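Local coordinates for L-Ribose isomerase (Acinetobacter, PDB 4Q0S), which interconverts aldose and ketose sugars, probably L-ribose and L-ribulose, using a metal-containing site inside a cupin barrel, at residues L80-A84 against T218-E222; C102-V108 against L211-S217; T123-E127 against K190-H194; S138-E144 against R195-H199. One frame throughout, in Å; residues are numbered along the deposited sequence.

Interaction 1. Residues L80-A84 against T218-E222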
# COMPACT_ATOMS: atom_id res chain seq x y z
N LEU A 80 -2.37 -12.25 -16.21
CA LEU A 80 -1.95 -12.24 -17.59
C LEU A 80 -1.25 -13.53 -17.99
O LEU A 80 -0.45 -14.09 -17.23
CB LEU A 80 -1.00 -11.06 -17.84
CG LEU A 80 -0.42 -10.94 -19.25
CD1 LEU A 80 -1.51 -10.44 -20.21
CD2 LEU A 80 0.75 -9.98 -19.24
N ASN A 81 -1.56 -14.01 -19.19
CA ASN A 81 -0.93 -15.20 -19.74
C ASN A 81 -1.07 -14.96 -21.24
O ASN A 81 -1.90 -15.54 -21.92
CB ASN A 81 -1.65 -16.48 -19.30
CG ASN A 81 -0.79 -17.71 -19.49
OD1 ASN A 81 0.44 -17.64 -19.43
ND2 ASN A 81 -1.44 -18.85 -19.71
N GLU A 82 -0.24 -14.03 -21.70
CA GLU A 82 -0.19 -13.59 -23.08
C GLU A 82 0.78 -14.40 -23.92
O GLU A 82 1.97 -14.46 -23.62
CB GLU A 82 0.19 -12.11 -23.10
CG GLU A 82 0.58 -11.55 -24.45
CD GLU A 82 -0.49 -11.74 -25.50
OE1 GLU A 82 -1.68 -11.56 -25.17
OE2 GLU A 82 -0.14 -12.05 -26.65
N PRO A 83 0.28 -15.03 -24.99
CA PRO A 83 1.13 -15.83 -25.87
C PRO A 83 2.26 -15.01 -26.50
O PRO A 83 3.36 -15.51 -26.68
CB PRO A 83 0.15 -16.36 -26.92
CG PRO A 83 -1.13 -16.47 -26.15
CD PRO A 83 -1.14 -15.17 -25.37
N ALA A 84 1.96 -13.75 -26.82
CA ALA A 84 2.93 -12.86 -27.45
C ALA A 84 3.32 -13.42 -28.83
O ALA A 84 4.46 -13.32 -29.27
CB ALA A 84 4.17 -12.70 -26.58
N THR A 218 7.43 -16.43 -18.53
CA THR A 218 7.07 -16.60 -19.93
C THR A 218 5.73 -17.35 -19.88
O THR A 218 5.30 -17.76 -18.80
CB THR A 218 8.14 -17.42 -20.71
OG1 THR A 218 8.39 -18.66 -20.05
CG2 THR A 218 9.45 -16.64 -20.78
N TYR A 219 5.10 -17.51 -21.03
CA TYR A 219 3.79 -18.16 -21.11
C TYR A 219 3.62 -19.43 -20.28
O TYR A 219 4.50 -20.29 -20.24
CB TYR A 219 3.45 -18.47 -22.57
CG TYR A 219 2.01 -18.85 -22.79
CD1 TYR A 219 1.01 -17.88 -22.85
CD2 TYR A 219 1.63 -20.19 -22.96
CE1 TYR A 219 -0.32 -18.22 -23.07
CE2 TYR A 219 0.30 -20.55 -23.18
CZ TYR A 219 -0.67 -19.56 -23.24
OH TYR A 219 -1.98 -19.90 -23.48
N SER A 220 2.46 -19.56 -19.64
CA SER A 220 2.16 -20.72 -18.83
C SER A 220 1.28 -21.72 -19.59
O SER A 220 0.09 -21.47 -19.81
CB SER A 220 1.48 -20.28 -17.53
OG SER A 220 1.30 -21.37 -16.65
N HIS A 221 1.87 -22.84 -20.01
CA HIS A 221 1.14 -23.88 -20.73
C HIS A 221 0.52 -24.83 -19.71
O HIS A 221 1.20 -25.70 -19.17
CB HIS A 221 2.10 -24.67 -21.63
CG HIS A 221 2.82 -23.84 -22.64
ND1 HIS A 221 2.23 -23.41 -23.81
CD2 HIS A 221 4.08 -23.34 -22.65
CE1 HIS A 221 3.09 -22.68 -24.50
NE2 HIS A 221 4.22 -22.62 -23.81
N GLU A 222 -0.76 -24.65 -19.43
CA GLU A 222 -1.45 -25.50 -18.46
C GLU A 222 -2.91 -25.74 -18.80
O GLU A 222 -3.75 -24.87 -18.62
CB GLU A 222 -1.38 -24.87 -17.06
CG GLU A 222 0.03 -24.66 -16.53
CD GLU A 222 0.04 -23.96 -15.18
OE1 GLU A 222 -0.53 -22.85 -15.08
OE2 GLU A 222 0.61 -24.52 -14.22
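The carboxamide of N81 meets the backbone of S220 through a pair of hydrogen bonds that copies a strand pairing. S220 N donates a hydrogen bond to N81 OD1 at 2.8 Å, and N81 ND2 returns one to S220 O at 3.0 Å, the latter almost straight at 172°. Both acceptors are used on a lone pair in the carbonyl plane, so the amide is held flat and its rotation fixed; asparagine suits the place because it offers a donor and an acceptor side by side. The same amide lies over one face of the Y219 ring, its plane only 8° from the ring's, with ND2 offset toward the rim. P83 adds an apolar touch at an oblique angle, CG to Y219 CE1 at 3.6 Å, while the carbonyl oxygen of E82 sits at the ring edge. Further out, E82 OE2 accepts the N-H of A84 and so steadies the turn that follows the strand, and W237 packs against both P83 and Y219. E222, whose carboxylate is also bound by R254, belongs to the ribitol pocket. The contact joins the end of strand 73-82 to the loop leaving strand 211-217; strand 101-108 lies between those strands, its C102 touching both N81 and S220.

Interaction 2. Residues C102-V108 against L211-S217. With RB0 (D-ribitol), chain C.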
# COMPACT_ATOMS: atom_id res chain seq x y z
N CYS A 102 3.49 -14.04 -18.57
CA CYS A 102 2.55 -14.51 -17.57
C CYS A 102 2.77 -13.79 -16.23
O CYS A 102 3.84 -13.90 -15.63
CB CYS A 102 2.69 -16.02 -17.40
SG CYS A 102 1.54 -16.73 -16.20
N ASP A 103 1.75 -13.06 -15.79
CA ASP A 103 1.83 -12.31 -14.53
C ASP A 103 0.79 -12.90 -13.59
O ASP A 103 -0.38 -13.01 -13.96
CB ASP A 103 1.51 -10.82 -14.79
CG ASP A 103 1.96 -9.91 -13.64
OD1 ASP A 103 1.75 -10.27 -12.47
OD2 ASP A 103 2.50 -8.82 -13.92
N LYS A 104 1.21 -13.28 -12.39
CA LYS A 104 0.29 -13.83 -11.41
C LYS A 104 0.74 -13.49 -10.00
O LYS A 104 1.89 -13.13 -9.77
CB LYS A 104 0.20 -15.35 -11.54
CG LYS A 104 1.43 -16.09 -11.02
CD LYS A 104 2.07 -16.95 -12.11
CE LYS A 104 2.63 -16.10 -13.25
NZ LYS A 104 3.40 -16.91 -14.25
N LEU A 105 -0.19 -13.58 -9.06
CA LEU A 105 0.08 -13.33 -7.66
C LEU A 105 -0.07 -14.70 -7.01
O LEU A 105 -1.06 -15.39 -7.24
CB LEU A 105 -0.96 -12.37 -7.08
CG LEU A 105 -0.63 -11.90 -5.66
CD1 LEU A 105 0.65 -11.07 -5.70
CD2 LEU A 105 -1.79 -11.08 -5.09
N MET A 106 0.91 -15.09 -6.20
CA MET A 106 0.85 -16.37 -5.54
C MET A 106 0.81 -16.18 -4.03
O MET A 106 1.57 -15.38 -3.48
CB MET A 106 2.05 -17.23 -5.94
CG MET A 106 2.19 -17.38 -7.45
SD MET A 106 3.48 -18.51 -7.98
CE MET A 106 4.93 -17.62 -7.52
N ILE A 107 -0.09 -16.89 -3.38
CA ILE A 107 -0.23 -16.79 -1.94
C ILE A 107 -0.03 -18.15 -1.29
O ILE A 107 -0.77 -19.10 -1.54
CB ILE A 107 -1.60 -16.19 -1.57
CG1 ILE A 107 -1.77 -14.84 -2.27
CG2 ILE A 107 -1.70 -16.04 -0.05
CD1 ILE A 107 -3.05 -14.13 -1.93
N VAL A 108 0.98 -18.21 -0.43
CA VAL A 108 1.34 -19.42 0.28
C VAL A 108 1.28 -19.16 1.78
O VAL A 108 1.94 -18.26 2.30
CB VAL A 108 2.76 -19.86 -0.12
CG1 VAL A 108 3.14 -21.11 0.65
CG2 VAL A 108 2.82 -20.10 -1.62
N LEU A 211 2.70 -15.74 2.60
CA LEU A 211 3.72 -15.30 1.67
C LEU A 211 2.95 -14.85 0.43
O LEU A 211 2.09 -15.59 -0.07
CB LEU A 211 4.66 -16.45 1.30
CG LEU A 211 5.44 -16.23 -0.00
CD1 LEU A 211 6.30 -14.99 0.13
CD2 LEU A 211 6.31 -17.47 -0.31
N VAL A 212 3.22 -13.65 -0.05
CA VAL A 212 2.56 -13.15 -1.25
C VAL A 212 3.68 -12.81 -2.22
O VAL A 212 4.55 -11.99 -1.91
CB VAL A 212 1.71 -11.88 -0.96
CG1 VAL A 212 0.97 -11.45 -2.24
CG2 VAL A 212 0.70 -12.17 0.14
N VAL A 213 3.65 -13.45 -3.38
CA VAL A 213 4.69 -13.24 -4.38
C VAL A 213 4.14 -12.94 -5.76
O VAL A 213 3.19 -13.57 -6.22
CB VAL A 213 5.61 -14.48 -4.51
CG1 VAL A 213 6.76 -14.21 -5.49
CG2 VAL A 213 6.16 -14.87 -3.15
N ARG A 214 4.75 -11.98 -6.43
CA ARG A 214 4.34 -11.63 -7.77
C ARG A 214 5.27 -12.38 -8.73
O ARG A 214 6.49 -12.24 -8.66
CB ARG A 214 4.47 -10.11 -7.96
CG ARG A 214 4.05 -9.60 -9.32
CD ARG A 214 4.30 -8.10 -9.43
NE ARG A 214 3.32 -7.29 -8.71
CZ ARG A 214 2.31 -6.65 -9.30
NH1 ARG A 214 1.46 -5.94 -8.58
NH2 ARG A 214 2.16 -6.73 -10.62
N GLU A 215 4.70 -13.21 -9.60
CA GLU A 215 5.53 -13.94 -10.55
C GLU A 215 5.36 -13.37 -11.95
O GLU A 215 4.25 -13.16 -12.42
CB GLU A 215 5.18 -15.43 -10.58
CG GLU A 215 6.00 -16.19 -11.64
CD GLU A 215 5.62 -17.66 -11.75
OE1 GLU A 215 5.85 -18.39 -10.77
OE2 GLU A 215 5.10 -18.07 -12.81
N VAL A 216 6.49 -13.11 -12.60
CA VAL A 216 6.51 -12.60 -13.96
C VAL A 216 7.31 -13.65 -14.72
O VAL A 216 8.51 -13.82 -14.50
CB VAL A 216 7.19 -11.22 -14.05
CG1 VAL A 216 7.44 -10.85 -15.49
CG2 VAL A 216 6.31 -10.16 -13.40
N SER A 217 6.64 -14.37 -15.61
CA SER A 217 7.33 -15.42 -16.35
C SER A 217 6.91 -15.45 -17.80
O SER A 217 6.14 -14.59 -18.26
CB SER A 217 6.99 -16.77 -15.73
OG SER A 217 5.65 -17.12 -16.04
C1 RB0 C . 2.92 -23.69 -9.91
O1 RB0 C . 1.87 -24.64 -9.96
C2 RB0 C . 2.70 -22.63 -10.98
O2 RB0 C . 2.96 -23.18 -12.27
C3 RB0 C . 3.59 -21.40 -10.71
O3 RB0 C . 3.22 -20.34 -11.57
C4 RB0 C . 5.09 -21.69 -10.87
O4 RB0 C . 5.27 -22.85 -11.68
C5 RB0 C . 5.74 -21.90 -9.51
O5 RB0 C . 7.15 -22.00 -9.65
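K104 has CG wedged between its backbone N and carbonyl carbon (chi1 74°) and is folded again further along, whereas E215 reaches straight out with CG opposite its N; the register of the strands puts both residues on one face of the sheet, and these shapes then bring their ends together. The two strands are an antiparallel pair of the cupin barrel, crossing at 159°. Of the face carrying C102, K104, M106, V108, L211, V213, E215 and S217, the residues K104, M106 and E215 line the ribitol pocket. Four hydrogen-bonded pairs, from C102 with S217 to V108 with L211, alternate with three non-hydrogen-bonded ones. The ammonium of K104 forms a salt bridge with E215 OE2, although the position of NZ is less certain in the model. M106 lays its flexible thioether beside the glutamate, CE to E215 OE1 at 3.5 Å, and SD approaches ribitol C3 at 4.0 Å.

The other face is chiefly apolar toward the I107 and V212 end: L105 CD1 presses on V212 CG1 at 3.5 Å, tighter than usual for two methyl groups, and branched or bulky aliphatic side chains fit this buried side. D103 and R214 make a long salt bridge, OD2 to NH2 at 3.9 Å, their planes 81° apart; firmer partners are Y38 for the aspartate and E127 of the second subunit for the arginine. On the ribitol side, ribitol O3 donates a hydrogen bond to E215 OE2 at 3.2 Å.

Interaction 3. Residues T123-E127 against K190-H194. With CO (cobalt (II) ion), chain B; RB0 (D-ribitol), chain D; RB0 (D-ribitol), chain C.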
# COMPACT_ATOMS: atom_id res chain seq x y z
N THR A 123 10.38 -19.87 -17.94
CA THR A 123 11.38 -19.25 -17.08
C THR A 123 10.58 -18.27 -16.19
O THR A 123 9.76 -17.50 -16.69
CB THR A 123 12.41 -18.46 -17.91
OG1 THR A 123 13.31 -19.38 -18.56
CG2 THR A 123 13.21 -17.52 -17.01
N GLU A 124 10.84 -18.32 -14.89
CA GLU A 124 10.14 -17.47 -13.92
C GLU A 124 11.05 -16.44 -13.25
O GLU A 124 12.28 -16.54 -13.30
CB GLU A 124 9.52 -18.34 -12.82
CG GLU A 124 8.64 -19.49 -13.31
CD GLU A 124 8.29 -20.49 -12.20
OE1 GLU A 124 8.68 -20.28 -11.04
OE2 GLU A 124 7.63 -21.50 -12.51
N SER A 125 10.42 -15.46 -12.60
CA SER A 125 11.12 -14.42 -11.85
C SER A 125 10.20 -14.16 -10.65
O SER A 125 8.97 -14.17 -10.79
CB SER A 125 11.30 -13.14 -12.67
OG SER A 125 10.09 -12.41 -12.77
N TYR A 126 10.80 -13.94 -9.48
CA TYR A 126 10.01 -13.71 -8.27
C TYR A 126 10.21 -12.35 -7.64
O TYR A 126 11.33 -11.83 -7.59
CB TYR A 126 10.32 -14.76 -7.20
CG TYR A 126 10.35 -16.18 -7.69
CD1 TYR A 126 9.28 -16.71 -8.40
CD2 TYR A 126 11.45 -17.00 -7.44
CE1 TYR A 126 9.30 -18.03 -8.85
CE2 TYR A 126 11.49 -18.32 -7.88
CZ TYR A 126 10.41 -18.82 -8.59
OH TYR A 126 10.44 -20.12 -9.05
N GLU A 127 9.12 -11.80 -7.12
CA GLU A 127 9.13 -10.52 -6.43
C GLU A 127 8.27 -10.74 -5.18
O GLU A 127 7.07 -10.96 -5.30
CB GLU A 127 8.50 -9.43 -7.31
CG GLU A 127 8.42 -8.06 -6.65
CD GLU A 127 7.46 -7.12 -7.36
OE1 GLU A 127 7.50 -7.04 -8.61
OE2 GLU A 127 6.67 -6.46 -6.67
N LYS A 190 14.89 -8.71 -8.30
CA LYS A 190 14.03 -9.74 -8.88
C LYS A 190 14.85 -11.03 -8.96
O LYS A 190 16.04 -10.99 -9.27
CB LYS A 190 13.59 -9.33 -10.28
CG LYS A 190 12.54 -8.23 -10.32
CD LYS A 190 11.14 -8.81 -10.25
CE LYS A 190 10.08 -7.76 -10.55
NZ LYS A 190 8.71 -8.35 -10.58
N PHE A 191 14.22 -12.17 -8.68
CA PHE A 191 14.92 -13.46 -8.70
C PHE A 191 14.48 -14.32 -9.87
O PHE A 191 13.30 -14.66 -10.00
CB PHE A 191 14.65 -14.23 -7.41
CG PHE A 191 15.59 -15.38 -7.20
CD1 PHE A 191 16.77 -15.21 -6.49
CD2 PHE A 191 15.29 -16.64 -7.73
CE1 PHE A 191 17.66 -16.28 -6.32
CE2 PHE A 191 16.17 -17.71 -7.57
CZ PHE A 191 17.35 -17.53 -6.86
N VAL A 192 15.44 -14.69 -10.72
CA VAL A 192 15.16 -15.50 -11.90
C VAL A 192 15.33 -17.01 -11.72
O VAL A 192 16.36 -17.49 -11.25
CB VAL A 192 16.05 -15.05 -13.10
CG1 VAL A 192 15.83 -15.97 -14.30
CG2 VAL A 192 15.73 -13.61 -13.46
N MET A 193 14.30 -17.75 -12.10
CA MET A 193 14.35 -19.21 -12.03
C MET A 193 14.28 -19.65 -13.49
O MET A 193 13.20 -19.68 -14.08
CB MET A 193 13.14 -19.76 -11.26
CG MET A 193 13.12 -21.28 -11.13
SD MET A 193 14.59 -21.96 -10.30
CE MET A 193 14.49 -21.16 -8.66
N HIS A 194 15.43 -19.97 -14.07
CA HIS A 194 15.46 -20.39 -15.47
C HIS A 194 14.69 -21.68 -15.70
O HIS A 194 14.56 -22.52 -14.80
CB HIS A 194 16.90 -20.60 -15.95
CG HIS A 194 17.66 -19.32 -16.14
ND1 HIS A 194 17.22 -18.30 -16.95
CD2 HIS A 194 18.85 -18.91 -15.64
CE1 HIS A 194 18.10 -17.32 -16.95
NE2 HIS A 194 19.10 -17.67 -16.16
CO CO B . 7.36 -23.14 -11.51
C1 RB0 D . 20.31 -11.45 -9.34
O1 RB0 D . 20.21 -10.05 -9.15
C2 RB0 D . 19.32 -12.14 -8.42
O2 RB0 D . 19.57 -11.72 -7.08
C3 RB0 D . 19.47 -13.66 -8.51
O3 RB0 D . 20.78 -14.05 -8.12
C4 RB0 D . 19.17 -14.21 -9.91
O4 RB0 D . 17.97 -13.63 -10.41
C5 RB0 D . 19.03 -15.72 -9.83
O5 RB0 D . 18.66 -16.24 -11.10
C1 RB0 C . 2.92 -23.69 -9.91
O1 RB0 C . 1.87 -24.64 -9.96
C2 RB0 C . 2.70 -22.63 -10.98
O2 RB0 C . 2.96 -23.18 -12.27
C3 RB0 C . 3.59 -21.40 -10.71
O3 RB0 C . 3.22 -20.34 -11.57
C4 RB0 C . 5.09 -21.69 -10.87
O4 RB0 C . 5.27 -22.85 -11.68
C5 RB0 C . 5.74 -21.90 -9.51
O5 RB0 C . 7.15 -22.00 -9.65
O HOH W 1 15.83 -18.53 -19.13
O HOH W 2 8.61 -11.03 -10.46
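Y126 and F191 meet ring to ring on one face of an antiparallel pair, CD2 to CD2 at 3.9 Å, crossing obliquely. M193 joins them on that side, laying its CB close to Y126 OH at 3.5 Å. Tyrosine suits this place because its ring packs among apolar neighbours while its hydroxyl reaches a polar site: with CG opposite the carbonyl carbon (chi1 -46°), the ring leans along the strand and OH donates to E124 OE1 at 2.7 Å, nearly in line with the C-O bond. E124 thus has one oxygen steadied by tyrosine, and the other, OE2, binds the cobalt ion at 1.9 Å. The metal also takes O4 and O5 of the ribitol, and H117, H119 and H199 complete its six ligands.

A second ribitol lies along the outer edge of strand 191-193. Its C5 stands over one face of the F191 ring, offset toward the rim, while V192 holds it through the backbone: N gives a hydrogen bond to O4 at 2.8 Å, and the carbonyl oxygen accepts one from O5. At the end of the pair K190 bends at chi2 to bring NZ to E127 OE1 at 2.7 Å, on the anti lone pair; salt bridges from the second subunit join its D103 to K190 NZ and its R214 to E127 OE1. A water links K190 NZ to S125 OG, which also bonds to V216 O. Strand 191-193 is outermost in its sheet within the chain, whereas 124-130 is flanked on its other side by strand 211-217; strands 132-137 and 180-185 of the second sheet pack against Y126, F191 and M193.

Interaction 4. Residues S138-E144 against R195-H199. With CO (cobalt (II) ion), chain B.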
# COMPACT_ATOMS: atom_id res chain seq x y z
N SER A 138 17.53 -26.58 -7.78
CA SER A 138 18.70 -27.26 -8.31
C SER A 138 19.41 -26.24 -9.18
O SER A 138 18.84 -25.73 -10.14
CB SER A 138 18.29 -28.47 -9.15
OG SER A 138 19.43 -29.09 -9.71
N PRO A 139 20.68 -25.93 -8.86
CA PRO A 139 21.47 -24.96 -9.61
C PRO A 139 21.83 -25.42 -11.03
O PRO A 139 22.27 -24.61 -11.86
CB PRO A 139 22.70 -24.76 -8.73
CG PRO A 139 22.86 -26.10 -8.09
CD PRO A 139 21.44 -26.48 -7.73
N THR A 140 21.64 -26.71 -11.32
CA THR A 140 21.91 -27.22 -12.66
C THR A 140 20.59 -27.57 -13.33
O THR A 140 19.67 -28.05 -12.68
CB THR A 140 22.81 -28.48 -12.66
OG1 THR A 140 22.32 -29.43 -11.70
CG2 THR A 140 24.23 -28.12 -12.32
N PRO A 141 20.48 -27.31 -14.64
CA PRO A 141 19.24 -27.62 -15.34
C PRO A 141 19.13 -29.12 -15.57
O PRO A 141 20.09 -29.86 -15.38
CB PRO A 141 19.40 -26.85 -16.65
CG PRO A 141 20.87 -26.95 -16.90
CD PRO A 141 21.45 -26.66 -15.54
N SER A 142 17.94 -29.56 -15.97
CA SER A 142 17.72 -30.96 -16.25
C SER A 142 18.16 -31.16 -17.70
O SER A 142 17.75 -30.41 -18.59
CB SER A 142 16.24 -31.31 -16.12
OG SER A 142 15.48 -30.62 -17.10
N ALA A 143 19.01 -32.15 -17.94
CA ALA A 143 19.50 -32.41 -19.29
C ALA A 143 18.40 -32.99 -20.17
O ALA A 143 17.75 -33.97 -19.81
CB ALA A 143 20.68 -33.37 -19.24
N GLU A 144 18.18 -32.37 -21.33
CA GLU A 144 17.17 -32.84 -22.26
C GLU A 144 17.84 -33.65 -23.37
O GLU A 144 18.48 -33.10 -24.26
CB GLU A 144 16.41 -31.66 -22.87
CG GLU A 144 15.18 -32.07 -23.67
CD GLU A 144 14.35 -30.88 -24.11
OE1 GLU A 144 14.85 -30.06 -24.90
OE2 GLU A 144 13.19 -30.77 -23.66
N ARG A 195 14.17 -21.81 -16.91
CA ARG A 195 13.44 -23.00 -17.30
C ARG A 195 14.40 -24.19 -17.15
O ARG A 195 15.61 -24.02 -17.17
CB ARG A 195 12.99 -22.88 -18.75
CG ARG A 195 14.13 -22.59 -19.72
CD ARG A 195 13.66 -22.62 -21.16
NE ARG A 195 12.89 -21.44 -21.53
CZ ARG A 195 13.42 -20.25 -21.81
NH1 ARG A 195 14.74 -20.09 -21.76
NH2 ARG A 195 12.64 -19.23 -22.14
N LYS A 196 13.82 -25.38 -16.99
CA LYS A 196 14.54 -26.64 -16.84
C LYS A 196 15.23 -26.81 -15.49
O LYS A 196 15.98 -27.76 -15.29
CB LYS A 196 15.54 -26.83 -17.99
CG LYS A 196 14.85 -27.05 -19.34
CD LYS A 196 15.86 -27.25 -20.46
CE LYS A 196 15.18 -27.68 -21.75
NZ LYS A 196 14.22 -26.65 -22.23
N HIS A 197 14.94 -25.91 -14.56
CA HIS A 197 15.51 -26.00 -13.22
C HIS A 197 14.47 -26.42 -12.21
O HIS A 197 13.38 -25.85 -12.16
CB HIS A 197 16.08 -24.64 -12.79
CG HIS A 197 17.42 -24.36 -13.38
ND1 HIS A 197 18.60 -24.73 -12.76
CD2 HIS A 197 17.78 -23.79 -14.55
CE1 HIS A 197 19.62 -24.41 -13.53
NE2 HIS A 197 19.15 -23.84 -14.63
N LEU A 198 14.80 -27.43 -11.41
CA LEU A 198 13.90 -27.90 -10.37
C LEU A 198 13.78 -26.81 -9.32
O LEU A 198 14.77 -26.20 -8.92
CB LEU A 198 14.45 -29.16 -9.70
CG LEU A 198 14.41 -30.48 -10.48
CD1 LEU A 198 15.29 -31.49 -9.77
CD2 LEU A 198 12.97 -30.97 -10.57
N HIS A 199 12.56 -26.56 -8.87
CA HIS A 199 12.35 -25.55 -7.85
C HIS A 199 11.09 -25.79 -7.05
O HIS A 199 10.17 -26.48 -7.49
CB HIS A 199 12.33 -24.14 -8.46
CG HIS A 199 11.29 -23.94 -9.51
ND1 HIS A 199 11.39 -24.47 -10.78
CD2 HIS A 199 10.10 -23.29 -9.47
CE1 HIS A 199 10.31 -24.15 -11.47
NE2 HIS A 199 9.51 -23.44 -10.70
CO CO B . 7.36 -23.14 -11.51
O HOH W 3 17.23 -29.03 -12.18
O HOH W 4 13.77 -27.41 -24.70
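The imidazole of H197 is tucked beneath the loop 138-142, set there by a side chain whose CG stands opposite the carbonyl carbon (chi1 -79°) and a ring turned across it. Its ND1 donates a hydrogen bond to S138 O at 2.8 Å, in both the ring plane and the carbonyl plane and nearly straight at 171°. P141 lies alongside over one face, with CB 4.0 Å from the ring centroid in a CH-pi contact, and the carbonyl oxygen of P139 approaches the edge. Histidine suits the place by combining an N-H at its edge with a flat surface for proline.

The backbones are tied on both sides of this ring: S138 N donates to L198 O, and S142 N to K196 O at 2.7 Å. A left-handed backbone conformation at K196 turns the chain here. The lysine runs extended until a bend at chi4, which carries NZ to G120 O and, in the second subunit, G87 O. E144 crosses it at about a right angle without a direct salt bridge; a water bridges them, 2.9 Å from E144 OE1 and 2.6 Å from K196 NZ. E144, at the outer end, is exposed and poorly ordered.

On the inner side H199 places CG between N and carbonyl carbon (chi1 58°). Its ND1 donates to H197 O at 2.8 Å, which fixes the ring's rotation and directs NE2 to the cobalt at 2.3 Å. A backbone carbonyl orienting a metal-bound histidine is a familiar second-shell device, and H199 with H117, H119 and E124 forms the three-histidine, one-glutamate site characteristic of cupins.

In the fold
Interactions 1, 2 and 3 share the larger antiparallel sheet, in which strands 73-82, 101-108, 211-217, 124-130 and 191-193 lie in that order; interaction 4 joins loops at the ends of strands 132-137 and 199-202, neighbours in the smaller sheet. Along the chain interaction 2 is nested within the loop closed by interaction 1, and both enclose interactions 3 and 4, whose segments alternate. The centres of interactions 2 and 3 are about 10 Å apart, those of 3 and 4 about 13 Å, and those of 1 and 4 about 20 Å. Interactions 3 and 4 meet at the cobalt, 2 and 3 at its ribitol, so distant stretches of sequence converge on one site, while all four touch the second subunit.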